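Twin-arginine translocation pathway signal (Rhodoferax ferrireducens, PDB 5IM2) probably binds small organic acids outside the cytoplasmic membrane for a TRAP transporter, and holds benzoate in its pocket. Local coordinates at residues 178-186 against 318-328; 196-205 against 331-342. One frame throughout, in Å; residues are numbered along the deposited sequence. Where two conformers were deposited one is given.

Contact 1. Residues 178-186 against 318-328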
loop_
_atom_site.group_PDB
_atom_site.type_symbol
_atom_site.label_atom_id
_atom_site.label_comp_id
_atom_site.label_asym_id
_atom_site.label_seq_id
_atom_site.Cartn_x
_atom_site.Cartn_y
_atom_site.Cartn_z
ATOM N N LYS A 178 5.672 -22.244 -10.124
ATOM C CA LYS A 178 4.480 -22.981 -9.704
ATOM C C LYS A 178 3.239 -22.132 -9.911
ATOM O O LYS A 178 3.158 -21.013 -9.406
ATOM C CB LYS A 178 4.519 -23.419 -8.229
ATOM C CG LYS A 178 3.597 -24.659 -8.032
ATOM C CD LYS A 178 3.591 -25.282 -6.659
ATOM C CE LYS A 178 2.906 -26.657 -6.692
ATOM N NZ LYS A 178 3.872 -27.810 -6.835
ATOM N N GLN A 179 2.262 -22.685 -10.626
ATOM C CA GLN A 179 0.954 -22.049 -10.656
ATOM C C GLN A 179 0.222 -22.263 -9.337
ATOM O O GLN A 179 0.191 -23.371 -8.800
ATOM C CB GLN A 179 0.131 -22.611 -11.800
ATOM C CG GLN A 179 -1.266 -22.032 -11.890
ATOM C CD GLN A 179 -1.964 -22.466 -13.163
ATOM O OE1 GLN A 179 -2.225 -23.659 -13.370
ATOM N NE2 GLN A 179 -2.260 -21.504 -14.032
ATOM N N ILE A 180 -0.396 -21.201 -8.830
ATOM C CA ILE A 180 -1.122 -21.230 -7.562
ATOM C C ILE A 180 -2.609 -21.355 -7.882
ATOM O O ILE A 180 -3.273 -20.368 -8.208
ATOM C CB ILE A 180 -0.841 -19.981 -6.717
ATOM C CG1 ILE A 180 0.669 -19.758 -6.519
ATOM C CG2 ILE A 180 -1.567 -20.073 -5.385
ATOM C CD1 ILE A 180 1.392 -20.935 -5.970
ATOM N N LYS A 181 -3.151 -22.569 -7.817
ATOM C CA LYS A 181 -4.591 -22.743 -7.969
ATOM C C LYS A 181 -5.305 -22.874 -6.634
ATOM O O LYS A 181 -6.425 -22.374 -6.478
ATOM C CB LYS A 181 -4.897 -23.966 -8.825
ATOM C CG LYS A 181 -4.827 -23.711 -10.311
ATOM C CD LYS A 181 -5.272 -24.956 -11.047
ATOM C CE LYS A 181 -5.755 -24.660 -12.442
ATOM N NZ LYS A 181 -6.526 -25.819 -12.956
ATOM N N THR A 182 -4.676 -23.544 -5.666
ATOM C CA THR A 182 -5.195 -23.686 -4.314
ATOM C C THR A 182 -4.114 -23.310 -3.305
ATOM O O THR A 182 -2.928 -23.217 -3.634
ATOM C CB THR A 182 -5.652 -25.126 -4.042
ATOM O OG1 THR A 182 -4.508 -25.987 -4.080
ATOM C CG2 THR A 182 -6.634 -25.597 -5.093
ATOM N N ALA A 183 -4.527 -23.157 -2.043
ATOM C CA ALA A 183 -3.572 -22.799 -0.997
ATOM C C ALA A 183 -2.460 -23.830 -0.842
ATOM O O ALA A 183 -1.327 -23.464 -0.519
ATOM C CB ALA A 183 -4.291 -22.606 0.340
ATOM N N ALA A 184 -2.746 -25.119 -1.054
ATOM C CA ALA A 184 -1.693 -26.128 -0.972
ATOM C C ALA A 184 -0.555 -25.875 -1.948
ATOM O O ALA A 184 0.562 -26.349 -1.720
ATOM C CB ALA A 184 -2.257 -27.520 -1.238
ATOM N N ASP A 185 -0.806 -25.148 -3.032
ATOM C CA ASP A 185 0.250 -24.882 -3.998
ATOM C C ASP A 185 1.297 -23.920 -3.448
ATOM O O ASP A 185 2.385 -23.801 -4.019
ATOM C CB ASP A 185 -0.374 -24.346 -5.298
ATOM C CG ASP A 185 -1.149 -25.433 -6.075
ATOM O OD1 ASP A 185 -0.731 -26.605 -6.036
ATOM O OD2 ASP A 185 -2.169 -25.119 -6.745
ATOM N N LEU A 186 1.023 -23.288 -2.326
ATOM C CA LEU A 186 1.974 -22.358 -1.716
ATOM C C LEU A 186 2.912 -23.023 -0.734
ATOM O O LEU A 186 3.827 -22.359 -0.246
ATOM C CB LEU A 186 1.243 -21.258 -0.984
ATOM C CG LEU A 186 0.557 -20.253 -1.933
ATOM C CD1 LEU A 186 -0.521 -19.568 -1.208
ATOM C CD2 LEU A 186 1.511 -19.211 -2.446
ATOM N N TYR A 318 -4.175 -16.821 -13.942
ATOM C CA TYR A 318 -5.281 -17.620 -13.447
ATOM C C TYR A 318 -6.070 -16.789 -12.446
ATOM O O TYR A 318 -5.487 -16.032 -11.663
ATOM C CB TYR A 318 -4.761 -18.896 -12.796
ATOM C CG TYR A 318 -5.814 -19.771 -12.157
ATOM C CD1 TYR A 318 -6.657 -20.549 -12.934
ATOM C CD2 TYR A 318 -5.960 -19.828 -10.774
ATOM C CE1 TYR A 318 -7.616 -21.356 -12.355
ATOM C CE2 TYR A 318 -6.920 -20.635 -10.183
ATOM C CZ TYR A 318 -7.749 -21.395 -10.977
ATOM O OH TYR A 318 -8.703 -22.214 -10.408
ATOM N N ALA A 319 -7.393 -16.921 -12.484
ATOM C CA ALA A 319 -8.266 -16.261 -11.527
ATOM C C ALA A 319 -8.834 -17.308 -10.582
ATOM O O ALA A 319 -9.546 -18.223 -11.011
ATOM C CB ALA A 319 -9.396 -15.505 -12.214
ATOM N N ILE A 320 -8.536 -17.151 -9.300
ATOM C CA ILE A 320 -9.012 -18.067 -8.272
ATOM C C ILE A 320 -10.499 -17.791 -8.043
ATOM O O ILE A 320 -10.869 -16.667 -7.667
ATOM C CB ILE A 320 -8.188 -17.908 -6.981
ATOM C CG1 ILE A 320 -6.769 -18.424 -7.207
ATOM C CG2 ILE A 320 -8.820 -18.662 -5.808
ATOM C CD1 ILE A 320 -5.778 -17.946 -6.132
ATOM N N PRO A 321 -11.371 -18.772 -8.266
ATOM C CA PRO A 321 -12.816 -18.542 -8.126
ATOM C C PRO A 321 -13.232 -18.340 -6.676
ATOM O O PRO A 321 -12.514 -18.667 -5.730
ATOM C CB PRO A 321 -13.441 -19.814 -8.713
ATOM C CG PRO A 321 -12.383 -20.849 -8.603
ATOM C CD PRO A 321 -11.066 -20.142 -8.707
ATOM N N ALA A 322 -14.431 -17.771 -6.520
ATOM C CA ALA A 322 -14.920 -17.398 -5.191
ATOM C C ALA A 322 -14.982 -18.591 -4.250
ATOM O O ALA A 322 -14.760 -18.439 -3.038
ATOM C CB ALA A 322 -16.316 -16.771 -5.315
ATOM N N LEU A 323 -15.314 -19.774 -4.788
ATOM C CA LEU A 323 -15.437 -20.991 -3.986
ATOM C C LEU A 323 -14.100 -21.406 -3.388
ATOM O O LEU A 323 -14.026 -21.765 -2.207
ATOM C CB LEU A 323 -15.996 -22.129 -4.841
ATOM C CG LEU A 323 -16.309 -23.424 -4.091
ATOM C CD1 LEU A 323 -17.512 -23.244 -3.154
ATOM C CD2 LEU A 323 -16.542 -24.552 -5.090
ATOM N N GLU A 324 -13.036 -21.388 -4.190
ATOM C CA GLU A 324 -11.706 -21.638 -3.645
ATOM C C GLU A 324 -11.240 -20.491 -2.763
ATOM O O GLU A 324 -10.530 -20.707 -1.770
ATOM C CB GLU A 324 -10.706 -21.873 -4.777
ATOM C CG GLU A 324 -9.245 -22.033 -4.305
ATOM C CD GLU A 324 -9.014 -23.241 -3.396
ATOM O OE1 GLU A 324 -9.838 -24.175 -3.404
ATOM O OE2 GLU A 324 -7.997 -23.252 -2.666
ATOM N N ALA A 325 -11.615 -19.261 -3.102
ATOM C CA ALA A 325 -11.275 -18.153 -2.232
ATOM C C ALA A 325 -11.717 -18.450 -0.808
ATOM O O ALA A 325 -11.035 -18.070 0.138
ATOM C CB ALA A 325 -11.907 -16.871 -2.749
ATOM N N GLN A 326 -12.820 -19.184 -0.642
ATOM C CA GLN A 326 -13.301 -19.498 0.702
ATOM C C GLN A 326 -12.303 -20.353 1.470
ATOM O O GLN A 326 -12.196 -20.226 2.695
ATOM C CB GLN A 326 -14.660 -20.197 0.638
ATOM C CG GLN A 326 -15.820 -19.243 0.425
ATOM C CD GLN A 326 -16.007 -18.292 1.597
ATOM O OE1 GLN A 326 -16.077 -17.075 1.421
ATOM N NE2 GLN A 326 -16.086 -18.847 2.803
ATOM N N GLU A 327 -11.527 -21.185 0.770
ATOM C CA GLU A 327 -10.489 -21.966 1.444
ATOM C C GLU A 327 -9.330 -21.087 1.889
ATOM O O GLU A 327 -8.743 -21.317 2.957
ATOM C CB GLU A 327 -10.015 -23.089 0.523
ATOM C CG GLU A 327 -11.089 -24.137 0.256
ATOM C CD GLU A 327 -11.666 -24.758 1.540
ATOM O OE1 GLU A 327 -10.895 -25.352 2.331
ATOM O OE2 GLU A 327 -12.895 -24.645 1.759
ATOM N N PHE A 328 -8.979 -20.073 1.092
ATOM C CA PHE A 328 -8.009 -19.081 1.554
ATOM C C PHE A 328 -8.507 -18.366 2.812
ATOM O O PHE A 328 -7.748 -18.199 3.778
ATOM C CB PHE A 328 -7.696 -18.083 0.438
ATOM C CG PHE A 328 -6.743 -18.608 -0.619
ATOM C CD1 PHE A 328 -7.207 -19.338 -1.705
ATOM C CD2 PHE A 328 -5.382 -18.356 -0.527
ATOM C CE1 PHE A 328 -6.327 -19.809 -2.680
ATOM C CE2 PHE A 328 -4.511 -18.804 -1.493
ATOM C CZ PHE A 328 -4.978 -19.546 -2.566
HETATM O O HOH W 1 -8.676 -22.518 -7.781
#

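Contact 2. Residues 196-205 against 331-342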
loop_
_atom_site.group_PDB
_atom_site.type_symbol
_atom_site.label_atom_id
_atom_site.label_comp_id
_atom_site.label_asym_id
_atom_site.label_seq_id
_atom_site.Cartn_x
_atom_site.Cartn_y
_atom_site.Cartn_z
ATOM N N ARG A 196 4.318 -7.060 7.902
ATOM C CA ARG A 196 4.144 -8.221 8.789
ATOM C C ARG A 196 2.733 -8.819 8.708
ATOM O O ARG A 196 2.567 -10.030 8.867
ATOM C CB ARG A 196 4.502 -7.841 10.230
ATOM C CG ARG A 196 3.426 -7.106 10.987
ATOM C CD ARG A 196 3.756 -6.947 12.474
ATOM N NE ARG A 196 2.665 -6.271 13.178
ATOM C CZ ARG A 196 2.371 -6.424 14.469
ATOM N NH1 ARG A 196 3.087 -7.240 15.241
ATOM N NH2 ARG A 196 1.346 -5.757 14.993
ATOM N N GLN A 197 1.668 -8.022 8.487
ATOM C CA GLN A 197 0.376 -8.696 8.404
ATOM C C GLN A 197 0.259 -9.530 7.142
ATOM O O GLN A 197 -0.411 -10.551 7.149
ATOM C CB GLN A 197 -0.816 -7.717 8.472
ATOM C CG GLN A 197 -1.128 -7.164 9.830
ATOM C CD GLN A 197 -1.071 -8.164 10.942
ATOM O OE1 GLN A 197 -1.570 -9.287 10.815
ATOM N NE2 GLN A 197 -0.517 -7.748 12.064
ATOM N N VAL A 198 0.878 -9.111 6.032
ATOM C CA VAL A 198 0.789 -9.931 4.835
ATOM C C VAL A 198 1.674 -11.162 4.973
ATOM O O VAL A 198 1.298 -12.259 4.539
ATOM C CB VAL A 198 1.152 -9.091 3.600
ATOM C CG1 VAL A 198 0.978 -9.891 2.316
ATOM C CG2 VAL A 198 0.298 -7.825 3.567
ATOM N N THR A 199 2.851 -11.017 5.602
ATOM C CA THR A 199 3.715 -12.195 5.782
ATOM C C THR A 199 3.116 -13.161 6.788
ATOM O O THR A 199 3.249 -14.386 6.621
ATOM C CB THR A 199 5.138 -11.809 6.192
ATOM O OG1 THR A 199 5.133 -11.078 7.416
ATOM C CG2 THR A 199 5.839 -11.023 5.096
ATOM N N LYS A 200 2.380 -12.648 7.780
ATOM C CA LYS A 200 1.662 -13.544 8.689
ATOM C C LYS A 200 0.616 -14.358 7.944
ATOM O O LYS A 200 0.475 -15.573 8.172
ATOM C CB LYS A 200 1.038 -12.734 9.818
ATOM C CG LYS A 200 2.061 -12.309 10.846
ATOM C CD LYS A 200 1.446 -11.479 11.950
ATOM C CE LYS A 200 2.529 -10.785 12.779
ATOM N NZ LYS A 200 3.550 -11.749 13.285
ATOM N N MET A 201 -0.145 -13.718 7.052
ATOM C CA MET A 201 -1.094 -14.467 6.238
ATOM C C MET A 201 -0.369 -15.499 5.394
ATOM O O MET A 201 -0.757 -16.671 5.356
ATOM C CB MET A 201 -1.912 -13.509 5.362
ATOM C CG MET A 201 -2.802 -14.177 4.330
ATOM S SD MET A 201 -1.985 -14.508 2.758
ATOM C CE MET A 201 -1.563 -12.876 2.165
ATOM N N LEU A 202 0.720 -15.100 4.731
ATOM C CA LEU A 202 1.415 -16.066 3.884
ATOM C C LEU A 202 1.858 -17.287 4.690
ATOM O O LEU A 202 1.814 -18.419 4.193
ATOM C CB LEU A 202 2.610 -15.407 3.193
ATOM C CG LEU A 202 2.305 -14.317 2.150
ATOM C CD1 LEU A 202 3.552 -13.547 1.706
ATOM C CD2 LEU A 202 1.614 -14.897 0.943
ATOM N N GLY A 203 2.290 -17.082 5.928
ATOM C CA GLY A 203 2.721 -18.202 6.743
ATOM C C GLY A 203 1.594 -19.151 7.071
ATOM O O GLY A 203 1.779 -20.372 7.093
ATOM N N TYR A 204 0.412 -18.606 7.317
ATOM C CA TYR A 204 -0.728 -19.461 7.580
ATOM C C TYR A 204 -1.194 -20.198 6.324
ATOM O O TYR A 204 -1.855 -21.228 6.436
ATOM C CB TYR A 204 -1.854 -18.636 8.198
ATOM C CG TYR A 204 -1.795 -18.510 9.722
ATOM C CD1 TYR A 204 -2.084 -19.604 10.538
ATOM C CD2 TYR A 204 -1.459 -17.319 10.334
ATOM C CE1 TYR A 204 -2.057 -19.518 11.934
ATOM C CE2 TYR A 204 -1.418 -17.209 11.732
ATOM C CZ TYR A 204 -1.715 -18.320 12.530
ATOM O OH TYR A 204 -1.705 -18.221 13.881
ATOM N N LEU A 205 -0.856 -19.697 5.128
ATOM C CA LEU A 205 -1.164 -20.411 3.900
ATOM C C LEU A 205 -0.155 -21.507 3.585
ATOM O O LEU A 205 -0.385 -22.308 2.667
ATOM C CB LEU A 205 -1.263 -19.402 2.747
ATOM C CG LEU A 205 -2.377 -18.361 2.846
ATOM C CD1 LEU A 205 -2.349 -17.494 1.591
ATOM C CD2 LEU A 205 -3.738 -19.026 3.000
ATOM N N LYS A 331 -8.224 -20.609 5.867
ATOM C CA LYS A 331 -6.859 -20.823 6.333
ATOM C C LYS A 331 -6.290 -19.576 6.981
ATOM O O LYS A 331 -5.427 -19.672 7.861
ATOM C CB LYS A 331 -5.963 -21.250 5.171
ATOM C CG LYS A 331 -6.090 -22.711 4.772
ATOM C CD LYS A 331 -4.835 -23.216 4.055
ATOM C CE LYS A 331 -4.913 -24.722 3.818
ATOM N NZ LYS A 331 -3.970 -25.198 2.764
ATOM N N ALA A 332 -6.782 -18.413 6.584
ATOM C CA ALA A 332 -6.232 -17.135 7.010
ATOM C C ALA A 332 -7.038 -16.487 8.115
ATOM O O ALA A 332 -6.692 -15.382 8.545
ATOM C CB ALA A 332 -6.163 -16.196 5.814
ATOM N N ALA A 333 -8.098 -17.155 8.577
ATOM C CA ALA A 333 -9.083 -16.538 9.456
ATOM C C ALA A 333 -8.490 -16.158 10.806
ATOM O O ALA A 333 -9.000 -15.259 11.493
ATOM C CB ALA A 333 -10.247 -17.511 9.645
ATOM N N VAL A 334 -7.426 -16.837 11.215
ATOM C CA VAL A 334 -6.846 -16.541 12.507
ATOM C C VAL A 334 -6.077 -15.225 12.492
ATOM O O VAL A 334 -5.810 -14.667 13.555
ATOM C CB VAL A 334 -5.952 -17.705 12.969
ATOM C CG1 VAL A 334 -4.907 -18.013 11.943
ATOM C CG2 VAL A 334 -5.320 -17.391 14.318
ATOM N N VAL A 335 -5.702 -14.709 11.311
ATOM C CA VAL A 335 -4.854 -13.523 11.275
ATOM C C VAL A 335 -5.536 -12.349 11.964
ATOM O O VAL A 335 -4.896 -11.611 12.714
ATOM C CB VAL A 335 -4.446 -13.143 9.835
ATOM C CG1 VAL A 335 -3.561 -11.904 9.840
ATOM C CG2 VAL A 335 -3.682 -14.263 9.182
ATOM N N GLU A 336 -6.827 -12.125 11.686
ATOM C CA GLU A 336 -7.514 -10.990 12.308
ATOM C C GLU A 336 -7.737 -11.213 13.798
ATOM O O GLU A 336 -7.717 -10.244 14.559
ATOM C CB GLU A 336 -8.851 -10.703 11.611
ATOM C CG GLU A 336 -9.932 -11.659 11.923
ATOM C CD GLU A 336 -11.228 -11.254 11.257
ATOM O OE1 GLU A 336 -11.157 -10.557 10.222
ATOM O OE2 GLU A 336 -12.310 -11.613 11.771
ATOM N N VAL A 337 -7.970 -12.463 14.223
ATOM C CA VAL A 337 -8.087 -12.782 15.647
ATOM C C VAL A 337 -6.794 -12.441 16.386
ATOM O O VAL A 337 -6.800 -11.823 17.467
ATOM C CB VAL A 337 -8.460 -14.268 15.802
ATOM C CG1 VAL A 337 -8.309 -14.728 17.243
ATOM C CG2 VAL A 337 -9.890 -14.458 15.306
ATOM N N ALA A 338 -5.661 -12.833 15.809
ATOM C CA ALA A 338 -4.370 -12.513 16.411
ATOM C C ALA A 338 -4.084 -11.014 16.435
ATOM O O ALA A 338 -3.433 -10.524 17.367
ATOM C CB ALA A 338 -3.270 -13.250 15.654
ATOM N N TRP A 339 -4.522 -10.277 15.414
ATOM C CA TRP A 339 -4.317 -8.834 15.390
ATOM C C TRP A 339 -5.114 -8.149 16.503
ATOM O O TRP A 339 -4.602 -7.248 17.182
ATOM C CB TRP A 339 -4.699 -8.296 14.006
ATOM C CG TRP A 339 -4.517 -6.809 13.873
ATOM C CD1 TRP A 339 -3.375 -6.164 13.527
ATOM C CD2 TRP A 339 -5.499 -5.787 14.118
ATOM N NE1 TRP A 339 -3.568 -4.803 13.557
ATOM C CE2 TRP A 339 -4.859 -4.540 13.913
ATOM C CE3 TRP A 339 -6.850 -5.802 14.508
ATOM C CZ2 TRP A 339 -5.523 -3.311 14.080
ATOM C CZ3 TRP A 339 -7.505 -4.591 14.675
ATOM C CH2 TRP A 339 -6.824 -3.353 14.459
ATOM N N VAL A 340 -6.372 -8.562 16.700
ATOM C CA VAL A 340 -7.175 -8.006 17.786
ATOM C C VAL A 340 -6.488 -8.241 19.119
ATOM O O VAL A 340 -6.391 -7.339 19.964
ATOM C CB VAL A 340 -8.590 -8.607 17.743
ATOM C CG1 VAL A 340 -9.334 -8.394 19.090
ATOM C CG2 VAL A 340 -9.356 -7.989 16.579
ATOM N N GLU A 341 -5.970 -9.449 19.320
ATOM C CA GLU A 341 -5.290 -9.756 20.572
ATOM C C GLU A 341 -4.026 -8.909 20.740
ATOM O O GLU A 341 -3.741 -8.412 21.841
ATOM C CB GLU A 341 -4.988 -11.249 20.596
ATOM C CG GLU A 341 -4.500 -11.788 21.920
ATOM C CD GLU A 341 -4.527 -13.307 21.971
ATOM O OE1 GLU A 341 -4.784 -13.929 20.917
ATOM O OE2 GLU A 341 -4.299 -13.880 23.062
ATOM N N ASP A 342 -3.259 -8.720 19.659
ATOM C CA ASP A 342 -2.072 -7.864 19.713
ATOM C C ASP A 342 -2.433 -6.419 20.042
ATOM O O ASP A 342 -1.700 -5.747 20.786
ATOM C CB ASP A 342 -1.310 -7.927 18.388
ATOM C CG ASP A 342 -0.005 -7.194 18.450
ATOM O OD1 ASP A 342 0.718 -7.367 19.457
ATOM O OD2 ASP A 342 0.311 -6.440 17.510
HETATM O O HOH W 2 3.377 -7.207 18.027
HETATM O O HOH W 3 -2.221 -11.024 12.932
#

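Contact 1. Residues 178-186 against 318-328
Lys181 lays its aliphatic chain over one face of the Tyr318 ring. CG sits 3.9 Å from the centroid of that ring, 19° off the normal, a CH-pi contact displaced toward the rim, and CE of the same lysine comes down near CE1. The ring is put there by a first torsion that sets CG of Tyr318 anti to its own nitrogen (chi1 176°), swinging it out from the strand toward the loop. Beside it, the amide of Gln179 approaches with NE2 3.8 Å from CB of Tyr318. A water in the plane of the ring takes up the phenol: it lies 2.6 Å from Tyr318 OH and donates to Lys181 O, tying the tyrosine to the loop backbone. With an alanine in place of Tyr318, Lys181 would probably lose the platform under its methylenes, and the bridging water its phenolic partner. Farther along, Glu324 leans across Thr182, its CG against Lys181 O and its OE2 3.3 Å from Thr182 CB. Next to these polar atoms the Phe328 ring closes the contact. Ala183 CB stands over one of its faces, while Ile180 CG2 and Leu186 CD1 reach its edge, the latter 4.1 Å from CE2; Phe251 meets the same ring edge-to-face. The loop keeps its own shape through Asp185, whose OD2 accepts from Lys181 N at 2.9 Å on the anti lone pair and from Thr182 N from above the carboxylate plane. Since no direct hydrogen bond joins the two segments, the loop is held against the edge strand 316-320 and the start of helix 322-332 by apolar contact, a CH-pi overlap and one water bridge, a chemistry that depends more on matching shape than on paired polar groups.

Contact 2. Residues 196-205 against 331-342
Helix 196-205 runs past helix 334-342 at an axial distance of 10.3 Å, their directions 136° apart, so the two are roughly antiparallel but strongly splayed. The backbones come nearest just before helix 334-342, where the CA atoms of Met201 and Ala332 are 5.8 Å apart. Here apolar atoms meet: Met201 CG touches Ala332 CB, Leu205 CD2 lies against Lys331 CB, and Val335 CG2 touches both CA of Met201 and CD2 of Tyr204. Val334 lies over one face of the tyrosine, its CG1 3.3 Å from the centroid of the Tyr204 ring and almost straight above it, offset toward the rim, a close CH-pi contact. That methyl is carried over the ring by a first torsion of 55°, which tucks CG1 between the nitrogen and carbonyl carbon of Val334. Toward the start of helix 196-205 the contact turns polar. Gln197 turns its amide nearly perpendicular to the Trp339 indole, with NE2 in plane at the ring edge, 3.6 Å from CD1, and hydrogen-bonded to Glu127. Its OE1 accepts from a water that also donates to Val335 O. One residue earlier, Arg196 NH2 bonds Asp342 OD2 in a salt bridge of 2.8 Å, nearly in the guanidinium plane and with an N-H...O angle of 161°; the carboxylate plane is steeply turned from the guanidinium. A second water links Arg196 NH1 to Asp342 OD1. Glu127 also pairs with NE of Arg196, and Arg346 with OD2 of Asp342, so this charged end is a network of alternating signs that would probably help keep Asp342 ionised. Apolar at one end and ion-paired at the other, the contact is a splayed helix-helix packing of the alpha/beta solute-binding fold, joining the helix after strand 190-193 to the end of helix 322-332 and to helix 334-345.

In the fold
Contact 1 and contact 2 have centres 18 Å apart and share helix 322-332, whose start meets the loop 178-186 and whose end faces helix 196-205. Their segments alternate along the chain: loop, helix 196-205, then, after more than a hundred residues, strand 316-320 with helix 322-332 and finally helix 334-345. The two contacts touch where Phe328 and Leu186 meet Leu205, and where Lys331 reaches Ala183, making one continuous seam. Contact 1 lies at the edge strand 316-320 of the six-stranded sheet, whereas in contact 2 the side chain of Met201 is about 11 Å from the bound benzoic acid. Together they pack helices 322-332 and 334-345 against the loop before and the helix after strand 190-193, which carries pocket residue Arg192.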